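Local coordinates for DNA polymerase (Bacillus phage phi29, PDB 2PY5), which replicates the viral genome by protein-primed, highly processive strand-displacement DNA synthesis and proofreads it with a 3'-5' exonuclease, at residues Y494-T499 with F546-S551; F526-A531 with K539-E544; I269-K274 with P282-H287; S329-E334 with G430-A435. The protein carries 2 engineered substitutions. All coordinates share one frame; numbering follows the deposited sequence.

Interaction 1: Y494-T499 with F546-S551; sequences YLRQKT and FKVGFS
Leu495 reaches over one face of the Phe546 ring. Its CD1 methyl lies 3.6 Å from the ring centroid and 15° off the normal, a CH-pi contact displaced toward the rim. CG of Phe546 is anti to the backbone N (chi1 -174°), a torsion that swings the ring across the gap to meet Leu495. Thr499 adds its CG2 methyl, 3.8 Å from Phe546 CZ, approaching the ring obliquely. Beside this pair Val548 CG2 lies over one face of the Arg496 guanidinium, 3.4 Å from Arg496 NH2. The Arg496 chain bends at chi2 (-76°) and folds back so that NH1 donates to Leu495 O at 2.8 Å, from above the carbonyl plane. Glu239 also binds NH1 and the C-terminal carboxylate of Lys575 binds NE, which would keep the flat group against the valine. A classic beta bulge, with Leu495 and Arg496 both opposite Thr499, leads into the type II turn from Arg496 to Thr499. The contact thus sets the turn joining palm strands 491-496 and 499-509 against the thumb loop between helix 535-538 and strand 551-561, with the bound DNA close by.

Interaction 2: F526-A531 with K539-E544; sequences FSVKCA and KEVTFE. With nucleotides of chain B.
At the junction of palm and thumb, Phe526 and Val528 on palm strand 523-530 meet Val541 in the loop that follows helix 535-538. The contact is purely van der Waals. Val541, with CG1 anti to the backbone N (chi1 175°), lowers that methyl between the two strand residues: it lies 4.1 Å from Val528 CG1 and an equal 4.1 Å from Phe526 CZ. The Phe526 ring continues along the loop backbone, its CE2 3.3 Å from Val541 O and its CZ 3.9 Å from Thr542 CA, both approached obliquely. In one of two modelled conformers Phe543 brings its ring rim to rim with Phe526, centroids 5.5 Å apart and planes at 52°; because of the disorder this pairing is tentative. Asn545 steadies the loop by bonding Glu540 O and Thr542 N through its side-chain amide. At the far end of the strand segment, the Ala531 methyl rests over the face of the guanine base of DG1 of chain B, 3.5 Å from CB to C5. Lys529, between these ends, stabilises the primer terminus. The strand turns Phe526 and Val528 to the thumb loop and Ala531 beyond it meets DNA, in keeping with the palm–thumb junction of B-family polymerases.

Interaction 3: I269-K274 with P282-H287; sequences IVFEGK and PLHIQH
Gln286 NE2 uses both of its N-H groups at once, one toward Gly273 O at 3.0 Å across the contact and one toward His287 O at 3.1 Å in its own strand. Both bonds are nearly straight (176° and 175°) and both acceptors lie in the amide plane, although the donor stands above the plane of each carbonyl. On the other arm OE1 accepts from the backbone N of Tyr275, so the amide is held on both sides and its rotation is fixed. A bend at chi2 (71°) lifts the amide from its strand toward Gly273. The two strands are next-but-one neighbours in the curled antiparallel sheet of the TPR1 region: 267-272 and 283-294 each pair with strand 340-356 and run in roughly the same direction, which leaves side chains to bridge the distance. Phe271, from strand 267-272, also spans it. CG of its ring is wedged between backbone N and carbonyl carbon, and the ring presents its edge to Gln286, with CE1 3.7 Å from OE1. The CZ corner comes 3.9 Å from Ile285 O and 4.1 Å from His284 CD2, both obliquely, while His284 also stacks on Tyr275. Lys274 CA lies 3.6 Å from Gln286 OE1.

Interaction 4: S329-E334 with G430-A435; sequences SNVDLE and GVFITA
Ser329, the N-cap of helix 330-339, packs against Phe432 and Ala435 of the palm helix 427-447, joining the TPR1 region to the palm; the axes of the segments 330-334 and 430-435 approach to 9.7 Å, at 41°. A CH-pi contact places Ser329 CB over one face of the Phe432 ring, 4.0 Å from its centroid. In apolar packing two residues on, Val331 CB meets Ala435 CB at 4.1 Å. Among the polar groups, Ser329 OG accepts from Asp332 N at 3.1 Å as the capping bond and donates to Asp332 OD2 at 2.7 Å, from above the carboxylate plane. OD2 also forms a salt bridge with Arg438, which, like Thr434, is probably involved in binding template-primer DNA, an arrangement consistent with the cap steadying Asp332 and, through it, Arg438. Asn330 OD1, bonded to His284 N, lies in the plane of the Phe432 ring at its edge, 3.2 Å from CE2. Ala435 CB touches Ser329 OG and Asp332 OD2, each at 3.4 Å.

Overall arrangement
The contacts form two pairs. Interactions 1 and 2 touch, with interaction 2 nested in the loop that interaction 1 closes: Lys498 O probably accepts from Ala531 N, and Val541 packs on Phe546 and Phe550. Both set the thumb loop against the palm sheet near the DNA, interaction 1 partly buried and interaction 2 at the surface. Interactions 3 and 4, with centres about 13 Å apart, touch, TPR1 strand 283-294 lying against both helices of interaction 4: Asn330 OD1 binds His284 N, and Phe432 packs on Leu283. Interaction 4 is buried, combining apolar packing with a helix cap; interaction 3, partly buried, alone has a cross-segment hydrogen bond. Centres of interactions 2 and 3 lie about 46 Å apart.

Interaction 1: Y494-T499 with F546-S551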
loop_
_atom_site.group_PDB
_atom_site.type_symbol
_atom_site.label_atom_id
_atom_site.label_comp_id
_atom_site.label_asym_id
_atom_site.label_seq_id
_atom_site.Cartn_x
_atom_site.Cartn_y
_atom_site.Cartn_z
ATOM N N TYR F 494 -11.205 -7.772 -20.502
ATOM C CA TYR F 494 -9.911 -7.653 -19.841
ATOM C C TYR F 494 -8.881 -7.243 -20.888
ATOM O O TYR F 494 -8.690 -7.925 -21.895
ATOM C CB TYR F 494 -9.484 -8.992 -19.220
ATOM C CG TYR F 494 -10.382 -9.486 -18.108
ATOM C CD1 TYR F 494 -11.624 -10.066 -18.394
ATOM C CD2 TYR F 494 -9.997 -9.377 -16.781
ATOM C CE1 TYR F 494 -12.458 -10.534 -17.357
ATOM C CE2 TYR F 494 -10.808 -9.845 -15.751
ATOM C CZ TYR F 494 -12.040 -10.404 -16.051
ATOM O OH TYR F 494 -12.857 -10.858 -15.048
ATOM N N LEU F 495 -8.242 -6.102 -20.672
ATOM C CA LEU F 495 -7.280 -5.583 -21.644
ATOM C C LEU F 495 -5.851 -5.914 -21.251
ATOM O O LEU F 495 -5.040 -6.289 -22.100
ATOM C CB LEU F 495 -7.435 -4.072 -21.763
ATOM C CG LEU F 495 -8.801 -3.546 -22.175
ATOM C CD1 LEU F 495 -8.787 -2.025 -22.196
ATOM C CD2 LEU F 495 -9.272 -4.112 -23.523
ATOM N N ARG F 496 -5.548 -5.726 -19.970
ATOM C CA ARG F 496 -4.211 -5.936 -19.396
ATOM C C ARG F 496 -4.358 -6.344 -17.944
ATOM O O ARG F 496 -5.461 -6.278 -17.379
ATOM C CB ARG F 496 -3.408 -4.627 -19.437
ATOM C CG ARG F 496 -3.257 -3.985 -20.798
ATOM C CD ARG F 496 -2.225 -4.729 -21.612
ATOM N NE ARG F 496 -1.911 -4.051 -22.864
ATOM C CZ ARG F 496 -2.492 -4.297 -24.033
ATOM N NH1 ARG F 496 -3.446 -5.210 -24.143
ATOM N NH2 ARG F 496 -2.116 -3.622 -25.114
ATOM N N GLN F 497 -3.242 -6.723 -17.321
ATOM C CA GLN F 497 -3.194 -6.868 -15.868
ATOM C C GLN F 497 -3.780 -5.609 -15.237
ATOM O O GLN F 497 -3.490 -4.486 -15.682
ATOM C CB GLN F 497 -1.752 -7.072 -15.365
ATOM C CG GLN F 497 -1.155 -8.418 -15.723
ATOM C CD GLN F 497 0.375 -8.450 -15.698
ATOM O OE1 GLN F 497 0.980 -9.438 -15.261
ATOM N NE2 GLN F 497 1.007 -7.384 -16.195
ATOM N N LYS F 498 -4.630 -5.800 -14.230
ATOM C CA LYS F 498 -5.250 -4.707 -13.483
ATOM C C LYS F 498 -6.086 -3.754 -14.326
ATOM O O LYS F 498 -6.341 -2.640 -13.893
ATOM C CB LYS F 498 -4.189 -3.926 -12.686
ATOM C CG LYS F 498 -3.485 -4.799 -11.654
ATOM C CD LYS F 498 -2.567 -4.008 -10.772
ATOM C CE LYS F 498 -1.880 -4.908 -9.762
ATOM N NZ LYS F 498 -2.824 -5.525 -8.782
ATOM N N THR F 499 -6.535 -4.197 -15.503
ATOM C CA THR F 499 -7.253 -3.336 -16.437
ATOM C C THR F 499 -8.409 -4.115 -17.078
ATOM O O THR F 499 -8.219 -4.808 -18.076
ATOM C CB THR F 499 -6.323 -2.789 -17.535
ATOM O OG1 THR F 499 -5.161 -2.202 -16.921
ATOM C CG2 THR F 499 -7.017 -1.743 -18.386
ATOM N N PHE F 546 -14.013 1.128 -23.989
ATOM C CA PHE F 546 -12.942 0.540 -23.189
ATOM C C PHE F 546 -12.118 -0.352 -24.078
ATOM O O PHE F 546 -12.499 -1.489 -24.355
ATOM C CB PHE F 546 -13.527 -0.274 -22.049
ATOM C CG PHE F 546 -12.509 -0.801 -21.070
ATOM C CD1 PHE F 546 -11.785 0.047 -20.262
ATOM C CD2 PHE F 546 -12.336 -2.167 -20.921
ATOM C CE1 PHE F 546 -10.887 -0.473 -19.328
ATOM C CE2 PHE F 546 -11.446 -2.668 -20.007
ATOM C CZ PHE F 546 -10.731 -1.826 -19.219
ATOM N N LYS F 547 -11.000 0.196 -24.546
ATOM C CA LYS F 547 -10.071 -0.529 -25.384
ATOM C C LYS F 547 -8.684 0.063 -25.267
ATOM O O LYS F 547 -8.506 1.189 -24.789
ATOM C CB LYS F 547 -10.537 -0.501 -26.843
ATOM C CG LYS F 547 -10.678 0.882 -27.459
ATOM C CD LYS F 547 -11.655 0.805 -28.647
ATOM C CE LYS F 547 -11.311 1.786 -29.744
ATOM N NZ LYS F 547 -12.165 1.556 -30.952
ATOM N N VAL F 548 -7.687 -0.706 -25.690
ATOM C CA VAL F 548 -6.336 -0.213 -25.756
ATOM C C VAL F 548 -6.374 1.024 -26.653
ATOM O O VAL F 548 -6.987 0.989 -27.733
ATOM C CB VAL F 548 -5.372 -1.289 -26.306
ATOM C CG1 VAL F 548 -3.980 -0.729 -26.477
ATOM C CG2 VAL F 548 -5.359 -2.512 -25.385
ATOM N N GLY F 549 -5.810 2.119 -26.152
ATOM C CA GLY F 549 -5.782 3.410 -26.855
ATOM C C GLY F 549 -6.714 4.440 -26.232
ATOM O O GLY F 549 -6.599 5.630 -26.514
ATOM N N PHE F 550 -7.641 3.984 -25.392
ATOM C CA PHE F 550 -8.491 4.887 -24.621
ATOM C C PHE F 550 -7.598 5.888 -23.904
ATOM O O PHE F 550 -6.661 5.488 -23.207
ATOM C CB PHE F 550 -9.333 4.090 -23.604
ATOM C CG PHE F 550 -10.130 4.947 -22.641
ATOM C CD1 PHE F 550 -11.493 5.154 -22.842
ATOM C CD2 PHE F 550 -9.528 5.509 -21.514
ATOM C CE1 PHE F 550 -12.231 5.933 -21.949
ATOM C CE2 PHE F 550 -10.254 6.289 -20.626
ATOM C CZ PHE F 550 -11.613 6.495 -20.847
ATOM N N SER F 551 -7.883 7.183 -24.069
ATOM C CA SER F 551 -7.032 8.237 -23.515
ATOM C C SER F 551 -7.838 9.437 -23.022
ATOM O O SER F 551 -8.803 9.843 -23.665
ATOM C CB SER F 551 -6.012 8.704 -24.568
ATOM O OG SER F 551 -5.085 9.630 -24.026
#

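Interaction 2: F526-A531 with K539-E544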
loop_
_atom_site.group_PDB
_atom_site.type_symbol
_atom_site.label_atom_id
_atom_site.label_comp_id
_atom_site.label_asym_id
_atom_site.label_seq_id
_atom_site.Cartn_x
_atom_site.Cartn_y
_atom_site.Cartn_z
ATOM N N PHE F 526 -22.045 -1.816 -13.250
ATOM C CA PHE F 526 -20.925 -1.657 -14.178
ATOM C C PHE F 526 -19.681 -1.284 -13.395
ATOM O O PHE F 526 -19.628 -0.205 -12.799
ATOM C CB PHE F 526 -21.250 -0.594 -15.238
ATOM C CG PHE F 526 -20.105 -0.300 -16.163
ATOM C CD1 PHE F 526 -19.597 -1.289 -16.987
ATOM C CD2 PHE F 526 -19.539 0.966 -16.219
ATOM C CE1 PHE F 526 -18.536 -1.024 -17.850
ATOM C CE2 PHE F 526 -18.481 1.229 -17.075
ATOM C CZ PHE F 526 -17.983 0.233 -17.884
ATOM N N SER F 527 -18.688 -2.173 -13.407
ATOM C CA SER F 527 -17.472 -2.039 -12.613
ATOM C C SER F 527 -16.236 -1.845 -13.494
ATOM O O SER F 527 -15.997 -2.608 -14.423
ATOM C CB SER F 527 -17.290 -3.279 -11.728
ATOM O OG SER F 527 -16.098 -3.217 -10.962
ATOM N N VAL F 528 -15.432 -0.839 -13.154
ATOM C CA VAL F 528 -14.224 -0.510 -13.898
ATOM C C VAL F 528 -12.976 -0.615 -13.003
ATOM O O VAL F 528 -12.935 0.000 -11.928
ATOM C CB VAL F 528 -14.312 0.921 -14.436
ATOM C CG1 VAL F 528 -13.106 1.222 -15.347
ATOM C CG2 VAL F 528 -15.626 1.149 -15.190
ATOM N N LYS F 529 -11.981 -1.377 -13.460
ATOM C CA LYS F 529 -10.678 -1.520 -12.782
ATOM C C LYS F 529 -9.566 -1.244 -13.781
ATOM O O LYS F 529 -9.478 -1.879 -14.841
ATOM C CB LYS F 529 -10.517 -2.928 -12.216
ATOM C CG LYS F 529 -11.552 -3.285 -11.199
ATOM C CD LYS F 529 -11.380 -2.491 -9.913
ATOM C CE LYS F 529 -12.554 -2.709 -9.001
ATOM N NZ LYS F 529 -12.667 -4.133 -8.610
ATOM N N CYS F 530 -8.734 -0.261 -13.482
ATOM C CA CYS F 530 -7.600 0.075 -14.345
ATOM C C CYS F 530 -6.606 0.786 -13.465
ATOM O O CYS F 530 -6.906 1.855 -12.932
ATOM C CB CYS F 530 -7.998 0.960 -15.538
ATOM S SG CYS F 530 -6.614 1.368 -16.733
ATOM N N ALA F 531 -5.445 0.158 -13.288
ATOM C CA ALA F 531 -4.386 0.694 -12.436
ATOM C C ALA F 531 -3.987 2.073 -12.920
ATOM O O ALA F 531 -3.751 2.277 -14.112
ATOM C CB ALA F 531 -3.183 -0.241 -12.442
ATOM N N LYS F 539 -15.352 7.461 -14.746
ATOM C CA LYS F 539 -16.665 7.951 -15.173
ATOM C C LYS F 539 -16.843 7.991 -16.702
ATOM O O LYS F 539 -17.959 7.881 -17.203
ATOM C CB LYS F 539 -16.932 9.349 -14.596
ATOM C CG LYS F 539 -18.336 9.852 -14.890
ATOM C CD LYS F 539 -18.690 11.138 -14.190
ATOM C CE LYS F 539 -20.177 11.415 -14.365
ATOM N NZ LYS F 539 -20.569 12.782 -13.936
ATOM N N GLU F 540 -15.740 8.137 -17.429
ATOM C CA GLU F 540 -15.774 8.253 -18.894
ATOM C C GLU F 540 -15.896 6.898 -19.586
ATOM O O GLU F 540 -16.260 6.821 -20.765
ATOM C CB GLU F 540 -14.496 8.938 -19.402
ATOM C CG GLU F 540 -14.103 10.240 -18.686
ATOM C CD GLU F 540 -14.709 11.481 -19.314
ATOM O OE1 GLU F 540 -14.970 11.478 -20.531
ATOM O OE2 GLU F 540 -14.905 12.474 -18.587
ATOM N N VAL F 541 -15.587 5.822 -18.855
ATOM C CA VAL F 541 -15.479 4.495 -19.440
ATOM C C VAL F 541 -16.854 3.840 -19.681
ATOM O O VAL F 541 -17.765 3.937 -18.849
ATOM C CB VAL F 541 -14.616 3.565 -18.545
ATOM C CG1 VAL F 541 -14.608 2.148 -19.077
ATOM C CG2 VAL F 541 -13.179 4.115 -18.406
ATOM N N THR F 542 -16.986 3.179 -20.828
ATOM C CA THR F 542 -18.139 2.345 -21.156
ATOM C C THR F 542 -17.634 1.072 -21.816
ATOM O O THR F 542 -16.487 1.003 -22.249
ATOM C CB THR F 542 -19.077 3.055 -22.162
ATOM O OG1 THR F 542 -18.405 3.191 -23.424
ATOM C CG2 THR F 542 -19.466 4.413 -21.663
ATOM N N PHE F 543 -18.482 0.058 -21.926
ATOM C CA PHE F 543 -18.099 -1.150 -22.656
ATOM C C PHE F 543 -17.711 -0.831 -24.095
ATOM O O PHE F 543 -16.824 -1.473 -24.652
ATOM C CB PHE F 543 -19.200 -2.217 -22.623
ATOM C CG PHE F 543 -18.981 -3.271 -21.578
ATOM C CD1 PHE F 543 -19.395 -3.068 -20.275
ATOM C CD2 PHE F 543 -18.340 -4.463 -21.898
ATOM C CE1 PHE F 543 -19.179 -4.042 -19.298
ATOM C CE2 PHE F 543 -18.130 -5.445 -20.932
ATOM C CZ PHE F 543 -18.551 -5.233 -19.631
ATOM N N GLU F 544 -18.361 0.166 -24.678
ATOM C CA GLU F 544 -18.086 0.545 -26.067
ATOM C C GLU F 544 -16.696 1.169 -26.255
ATOM O O GLU F 544 -16.008 0.848 -27.232
ATOM C CB GLU F 544 -19.167 1.498 -26.591
ATOM O "O5'" DG B 1 -1.319 -1.200 -18.030
ATOM C "C5'" DG B 1 -1.149 0.218 -18.186
ATOM C "C4'" DG B 1 -0.050 0.750 -17.286
ATOM O "O4'" DG B 1 -0.348 0.419 -15.911
ATOM C "C3'" DG B 1 1.339 0.161 -17.549
ATOM O "O3'" DG B 1 2.206 1.065 -18.289
ATOM C "C2'" DG B 1 1.864 -0.225 -16.159
ATOM C "C1'" DG B 1 0.870 0.437 -15.206
ATOM N N9 DG B 1 0.647 -0.205 -13.908
ATOM C C8 DG B 1 0.703 -1.544 -13.589
ATOM N N7 DG B 1 0.442 -1.792 -12.336
ATOM C C5 DG B 1 0.194 -0.540 -11.786
ATOM C C6 DG B 1 -0.143 -0.170 -10.461
ATOM O O6 DG B 1 -0.295 -0.904 -9.474
ATOM N N1 DG B 1 -0.309 1.210 -10.334
ATOM C C2 DG B 1 -0.169 2.124 -11.352
ATOM N N2 DG B 1 -0.370 3.414 -11.035
ATOM N N3 DG B 1 0.147 1.789 -12.599
ATOM C C4 DG B 1 0.312 0.447 -12.743
#

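Interaction 3: I269-K274 with P282-H287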
loop_
_atom_site.group_PDB
_atom_site.type_symbol
_atom_site.label_atom_id
_atom_site.label_comp_id
_atom_site.label_asym_id
_atom_site.label_seq_id
_atom_site.Cartn_x
_atom_site.Cartn_y
_atom_site.Cartn_z
ATOM N N ILE F 269 21.052 -21.372 8.096
ATOM C CA ILE F 269 22.302 -22.024 7.757
ATOM C C ILE F 269 22.538 -21.883 6.248
ATOM O O ILE F 269 21.650 -22.168 5.438
ATOM C CB ILE F 269 22.302 -23.501 8.176
ATOM C CG1 ILE F 269 22.241 -23.606 9.699
ATOM C CG2 ILE F 269 23.534 -24.223 7.640
ATOM C CD1 ILE F 269 22.160 -25.032 10.207
ATOM N N VAL F 270 23.721 -21.404 5.895
ATOM C CA VAL F 270 24.104 -21.260 4.489
ATOM C C VAL F 270 24.607 -22.605 3.967
ATOM O O VAL F 270 25.313 -23.350 4.683
ATOM C CB VAL F 270 25.248 -20.238 4.334
ATOM C CG1 VAL F 270 25.763 -20.188 2.896
ATOM C CG2 VAL F 270 24.809 -18.875 4.803
ATOM N N PHE F 271 24.286 -22.904 2.701
ATOM C CA PHE F 271 24.815 -24.094 2.027
ATOM C C PHE F 271 25.260 -23.743 0.616
ATOM O O PHE F 271 24.763 -22.788 0.039
ATOM C CB PHE F 271 23.779 -25.233 1.992
ATOM C CG PHE F 271 22.492 -24.881 1.306
ATOM C CD1 PHE F 271 22.340 -25.018 -0.079
ATOM C CD2 PHE F 271 21.412 -24.415 2.041
ATOM C CE1 PHE F 271 21.149 -24.684 -0.698
ATOM C CE2 PHE F 271 20.217 -24.097 1.422
ATOM C CZ PHE F 271 20.085 -24.212 0.065
ATOM N N GLU F 272 26.206 -24.515 0.084
ATOM C CA GLU F 272 26.606 -24.401 -1.328
ATOM C C GLU F 272 25.866 -25.468 -2.126
ATOM O O GLU F 272 25.485 -26.518 -1.591
ATOM C CB GLU F 272 28.128 -24.526 -1.493
ATOM C CG GLU F 272 28.927 -23.407 -0.824
ATOM C CD GLU F 272 28.533 -21.993 -1.285
ATOM O OE1 GLU F 272 28.878 -21.612 -2.424
ATOM O OE2 GLU F 272 27.892 -21.254 -0.496
ATOM N N GLY F 273 25.643 -25.200 -3.412
ATOM C CA GLY F 273 24.989 -26.158 -4.267
ATOM C C GLY F 273 23.512 -26.284 -4.003
ATOM O O GLY F 273 22.865 -25.308 -3.626
ATOM N N LYS F 274 22.988 -27.493 -4.239
ATOM C CA LYS F 274 21.567 -27.792 -4.101
ATOM C C LYS F 274 21.231 -28.175 -2.661
ATOM O O LYS F 274 21.937 -28.991 -2.058
ATOM C CB LYS F 274 21.180 -28.950 -5.029
ATOM C CG LYS F 274 19.687 -29.237 -5.131
ATOM C CD LYS F 274 19.444 -30.441 -6.042
ATOM C CE LYS F 274 18.001 -30.648 -6.403
ATOM N NZ LYS F 274 17.210 -31.277 -5.309
ATOM N N PRO F 282 13.505 -27.244 7.374
ATOM C CA PRO F 282 12.690 -27.763 6.265
ATOM C C PRO F 282 12.283 -26.745 5.176
ATOM O O PRO F 282 11.696 -27.165 4.137
ATOM C CB PRO F 282 11.458 -28.295 6.985
ATOM C CG PRO F 282 11.279 -27.341 8.113
ATOM C CD PRO F 282 12.687 -27.052 8.583
ATOM N N LEU F 283 12.577 -25.464 5.395
ATOM C CA LEU F 283 12.338 -24.409 4.411
ATOM C C LEU F 283 13.670 -23.905 3.894
ATOM O O LEU F 283 14.666 -23.889 4.607
ATOM C CB LEU F 283 11.566 -23.228 5.002
ATOM C CG LEU F 283 10.161 -23.500 5.533
ATOM C CD1 LEU F 283 9.539 -22.226 6.065
ATOM C CD2 LEU F 283 9.250 -24.162 4.477
ATOM N N HIS F 284 13.702 -23.448 2.647
ATOM C CA HIS F 284 14.942 -22.914 2.125
ATOM C C HIS F 284 14.714 -21.906 1.017
ATOM O O HIS F 284 13.635 -21.840 0.452
ATOM C CB HIS F 284 15.909 -24.020 1.660
ATOM C CG HIS F 284 15.547 -24.693 0.362
ATOM N ND1 HIS F 284 14.616 -25.700 0.270
ATOM C CD2 HIS F 284 16.072 -24.554 -0.882
ATOM C CE1 HIS F 284 14.534 -26.112 -0.990
ATOM N NE2 HIS F 284 15.408 -25.429 -1.709
ATOM N N ILE F 285 15.764 -21.147 0.749
ATOM C CA ILE F 285 15.854 -20.251 -0.418
ATOM C C ILE F 285 17.029 -20.785 -1.217
ATOM O O ILE F 285 18.108 -20.982 -0.674
ATOM C CB ILE F 285 16.048 -18.779 0.009
ATOM C CG1 ILE F 285 14.768 -18.238 0.653
ATOM C CG2 ILE F 285 16.425 -17.892 -1.224
ATOM C CD1 ILE F 285 14.925 -16.885 1.358
ATOM N N GLN F 286 16.787 -21.031 -2.505
ATOM C CA GLN F 286 17.785 -21.621 -3.420
ATOM C C GLN F 286 18.154 -20.573 -4.461
ATOM O O GLN F 286 17.270 -20.033 -5.119
ATOM C CB GLN F 286 17.198 -22.853 -4.102
ATOM C CG GLN F 286 18.119 -23.565 -5.094
ATOM C CD GLN F 286 19.267 -24.301 -4.410
ATOM O OE1 GLN F 286 19.046 -25.282 -3.665
ATOM N NE2 GLN F 286 20.497 -23.864 -4.682
ATOM N N HIS F 287 19.446 -20.297 -4.597
ATOM C CA HIS F 287 19.979 -19.541 -5.731
ATOM C C HIS F 287 20.201 -20.541 -6.857
ATOM O O HIS F 287 20.969 -21.508 -6.702
ATOM C CB HIS F 287 21.288 -18.846 -5.355
ATOM C CG HIS F 287 21.856 -17.951 -6.429
ATOM N ND1 HIS F 287 23.141 -17.457 -6.368
ATOM C CD2 HIS F 287 21.324 -17.469 -7.582
ATOM C CE1 HIS F 287 23.378 -16.707 -7.433
ATOM N NE2 HIS F 287 22.289 -16.689 -8.178
#

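Interaction 4: S329-E334 with G430-A435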
loop_
_atom_site.group_PDB
_atom_site.type_symbol
_atom_site.label_atom_id
_atom_site.label_comp_id
_atom_site.label_asym_id
_atom_site.label_seq_id
_atom_site.Cartn_x
_atom_site.Cartn_y
_atom_site.Cartn_z
ATOM N N SER F 329 12.285 -19.073 -2.832
ATOM C CA SER F 329 11.800 -19.906 -1.731
ATOM C C SER F 329 11.498 -21.309 -2.257
ATOM O O SER F 329 11.209 -21.505 -3.444
ATOM C CB SER F 329 10.534 -19.293 -1.130
ATOM O OG SER F 329 9.396 -19.470 -1.986
ATOM N N ASN F 330 11.493 -22.314 -1.388
ATOM C CA ASN F 330 11.165 -23.658 -1.850
ATOM C C ASN F 330 9.739 -23.753 -2.432
ATOM O O ASN F 330 9.478 -24.570 -3.315
ATOM C CB ASN F 330 11.378 -24.732 -0.753
ATOM C CG ASN F 330 10.582 -24.466 0.516
ATOM O OD1 ASN F 330 10.996 -23.664 1.352
ATOM N ND2 ASN F 330 9.451 -25.170 0.676
ATOM N N VAL F 331 8.841 -22.910 -1.926
ATOM C CA VAL F 331 7.472 -22.864 -2.402
ATOM C C VAL F 331 7.489 -22.408 -3.884
ATOM O O VAL F 331 6.869 -23.031 -4.746
ATOM C CB VAL F 331 6.641 -21.891 -1.570
ATOM C CG1 VAL F 331 5.254 -21.755 -2.160
ATOM C CG2 VAL F 331 6.534 -22.386 -0.098
ATOM N N ASP F 332 8.177 -21.314 -4.149
ATOM C CA ASP F 332 8.275 -20.801 -5.530
ATOM C C ASP F 332 9.045 -21.741 -6.450
ATOM O O ASP F 332 8.685 -21.909 -7.634
ATOM C CB ASP F 332 8.929 -19.415 -5.545
ATOM C CG ASP F 332 8.086 -18.362 -4.868
ATOM O OD1 ASP F 332 6.980 -18.089 -5.348
ATOM O OD2 ASP F 332 8.547 -17.763 -3.869
ATOM N N LEU F 333 10.085 -22.366 -5.913
ATOM C CA LEU F 333 10.922 -23.285 -6.688
ATOM C C LEU F 333 10.115 -24.525 -7.097
ATOM O O LEU F 333 10.181 -24.985 -8.250
ATOM C CB LEU F 333 12.146 -23.692 -5.858
ATOM C CG LEU F 333 13.040 -24.733 -6.522
ATOM C CD1 LEU F 333 13.649 -24.200 -7.822
ATOM C CD2 LEU F 333 14.129 -25.189 -5.563
ATOM N N GLU F 334 9.317 -25.083 -6.180
ATOM C CA GLU F 334 8.520 -26.237 -6.555
ATOM C C GLU F 334 7.432 -25.882 -7.587
ATOM O O GLU F 334 7.145 -26.667 -8.488
ATOM C CB GLU F 334 7.952 -26.924 -5.336
ATOM C CG GLU F 334 9.058 -27.572 -4.466
ATOM C CD GLU F 334 9.957 -28.623 -5.188
ATOM O OE1 GLU F 334 9.537 -29.303 -6.163
ATOM O OE2 GLU F 334 11.116 -28.775 -4.750
ATOM N N GLY F 430 8.784 -12.443 5.538
ATOM C CA GLY F 430 8.101 -11.793 4.419
ATOM C C GLY F 430 8.171 -12.627 3.148
ATOM O O GLY F 430 7.177 -12.798 2.429
ATOM N N VAL F 431 9.358 -13.151 2.855
ATOM C CA VAL F 431 9.556 -13.962 1.651
ATOM C C VAL F 431 8.546 -15.112 1.605
ATOM O O VAL F 431 7.900 -15.365 0.588
ATOM C CB VAL F 431 10.993 -14.527 1.596
ATOM C CG1 VAL F 431 11.100 -15.671 0.605
ATOM C CG2 VAL F 431 11.999 -13.389 1.299
ATOM N N PHE F 432 8.388 -15.820 2.733
ATOM C CA PHE F 432 7.511 -16.971 2.757
ATOM C C PHE F 432 6.025 -16.663 2.895
ATOM O O PHE F 432 5.185 -17.405 2.391
ATOM C CB PHE F 432 7.979 -17.950 3.835
ATOM C CG PHE F 432 9.108 -18.810 3.368
ATOM C CD1 PHE F 432 10.429 -18.378 3.472
ATOM C CD2 PHE F 432 8.859 -20.032 2.767
ATOM C CE1 PHE F 432 11.462 -19.184 3.016
ATOM C CE2 PHE F 432 9.903 -20.824 2.294
ATOM C CZ PHE F 432 11.194 -20.396 2.420
ATOM N N ILE F 433 5.699 -15.557 3.535
ATOM C CA ILE F 433 4.287 -15.189 3.624
ATOM C C ILE F 433 3.755 -14.899 2.226
ATOM O O ILE F 433 2.685 -15.407 1.847
ATOM C CB ILE F 433 4.046 -14.038 4.594
ATOM C CG1 ILE F 433 4.231 -14.505 6.048
ATOM C CG2 ILE F 433 2.608 -13.467 4.405
ATOM C CD1 ILE F 433 4.343 -13.370 7.055
ATOM N N THR F 434 4.501 -14.119 1.433
ATOM C CA THR F 434 4.035 -13.802 0.073
ATOM C C THR F 434 4.129 -15.038 -0.850
ATOM O O THR F 434 3.259 -15.236 -1.712
ATOM C CB THR F 434 4.743 -12.611 -0.527
ATOM O OG1 THR F 434 6.137 -12.906 -0.704
ATOM C CG2 THR F 434 4.568 -11.366 0.338
ATOM N N ALA F 435 5.124 -15.907 -0.627
ATOM C CA ALA F 435 5.267 -17.132 -1.422
ATOM C C ALA F 435 4.078 -18.063 -1.231
ATOM O O ALA F 435 3.499 -18.552 -2.188
ATOM C CB ALA F 435 6.590 -17.858 -1.108
#